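Local atomic coordinates of beta-lactamase (Sebaldella termitidis, PDB entry 6N1N), a protein that probably hydrolyses the amide bond of beta-lactam antibiotics, as a class D beta-lactamase, to give substituted beta-amino acids. Residues I175-N178 against Y184-R187. Sequence-based numbering, arbitrary orientation.
Sequences IMIN and YTLR
Asn-178 and Leu-186 join the two backbones: Asn-178 N donates a hydrogen bond to Leu-186 O, 3.0 Å long and 152° at the hydrogen. The same oxygen receives a CA-H...O contact from Ile-177. A second such contact runs from Arg-187 CA to Met-176 O, at 3.2 Å. The segments run antiparallel, but the first is only weakly bonded as a strand, around Ile-177 and Asn-178.

Arg-187 makes the largest single contribution. Its near-straight chi2 (168°) and chi3 (173°) stretch the chain and carry the guanidinium alongside Ile-177. Ile-177 CG1 sits 3.4 Å above one face of the Arg-187 guanidinium, toward its margin. Ile-177 CD1 is 3.5 Å from Arg-187 NH2. Met-176, present as selenomethionine, crosses the arginine chain at about a right angle, and Met-176 CB lies 3.8 Å from Arg-187 CG. Arg-187 NE donates to Lys-173 O and NH1 forms a salt bridge with Glu-208 OE1, which together help fix the rotation of the group. Ile-177 CG2 also meets Thr-185 CG2 at 4.0 Å. Asn-178 OD1 packs against Leu-186 CG.

The contact belongs to a beta hairpin at one edge of the mixed sheet. Strand 177-180 is outermost and directly follows helix 166-175. Strand 184-195 pairs on its other side with strand 198-209, while Leu-186 packs on helix 228-245 and Met-176 reaches Tyr-96 of helix 92-98.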
# COMPACT_ATOMS: atom_id res chain seq x y z
N ILE A 175 3.72 -1.60 12.83
CA ILE A 175 3.98 -0.26 12.29
C ILE A 175 2.93 0.12 11.26
O ILE A 175 2.72 1.32 11.01
CB ILE A 175 5.40 -0.12 11.72
CG1 ILE A 175 5.60 -0.82 10.37
CG2 ILE A 175 6.42 -0.56 12.75
CD1 ILE A 175 7.04 -0.64 9.80
N MSE A 176 2.24 -0.85 10.65
CA MSE A 176 1.21 -0.56 9.67
C MSE A 176 -0.07 0.07 10.26
O MSE A 176 -0.89 0.62 9.51
CB MSE A 176 0.82 -1.83 8.92
CG MSE A 176 1.84 -2.28 7.92
SE MSE A 176 1.26 -4.02 7.14
CE MSE A 176 -0.20 -3.34 6.02
N ILE A 177 -0.24 -0.02 11.57
CA ILE A 177 -1.45 0.51 12.19
C ILE A 177 -1.39 2.03 12.13
O ILE A 177 -0.56 2.65 12.79
CB ILE A 177 -1.61 0.06 13.64
CG1 ILE A 177 -1.68 -1.45 13.67
CG2 ILE A 177 -2.85 0.74 14.25
CD1 ILE A 177 -1.61 -2.01 15.11
N ASN A 178 -2.32 2.63 11.43
CA ASN A 178 -2.33 4.07 11.49
C ASN A 178 -3.61 4.66 12.04
O ASN A 178 -3.68 5.88 12.17
CB ASN A 178 -2.02 4.68 10.13
CG ASN A 178 -2.69 3.97 9.01
OD1 ASN A 178 -3.89 3.87 8.98
ND2 ASN A 178 -1.90 3.51 8.05
N TYR A 184 -12.43 -0.54 15.35
CA TYR A 184 -11.65 -1.09 14.26
C TYR A 184 -10.19 -0.76 14.44
O TYR A 184 -9.84 0.22 15.09
CB TYR A 184 -12.12 -0.55 12.89
CG TYR A 184 -12.02 0.95 12.72
CD1 TYR A 184 -10.83 1.55 12.39
CD2 TYR A 184 -13.14 1.75 12.86
CE1 TYR A 184 -10.75 2.94 12.23
CE2 TYR A 184 -13.09 3.11 12.69
CZ TYR A 184 -11.90 3.71 12.37
OH TYR A 184 -11.86 5.09 12.21
N THR A 185 -9.35 -1.57 13.79
CA THR A 185 -7.92 -1.32 13.65
C THR A 185 -7.64 -1.25 12.16
O THR A 185 -7.87 -2.23 11.44
CB THR A 185 -7.06 -2.42 14.29
OG1 THR A 185 -7.36 -2.50 15.68
CG2 THR A 185 -5.58 -2.13 14.11
N LEU A 186 -7.18 -0.09 11.72
CA LEU A 186 -6.93 0.18 10.32
C LEU A 186 -5.44 0.17 10.03
O LEU A 186 -4.66 0.86 10.69
CB LEU A 186 -7.54 1.54 9.97
CG LEU A 186 -7.24 2.09 8.58
CD1 LEU A 186 -7.89 1.19 7.49
CD2 LEU A 186 -7.69 3.55 8.47
N ARG A 187 -5.04 -0.61 9.03
CA ARG A 187 -3.70 -0.58 8.47
C ARG A 187 -3.82 -0.14 7.02
O ARG A 187 -4.42 -0.84 6.20
CB ARG A 187 -3.05 -1.96 8.56
CG ARG A 187 -2.79 -2.42 9.96
CD ARG A 187 -2.42 -3.89 10.03
NE ARG A 187 -2.01 -4.29 11.37
CZ ARG A 187 -2.82 -4.72 12.32
NH1 ARG A 187 -4.12 -4.82 12.10
NH2 ARG A 187 -2.31 -5.06 13.51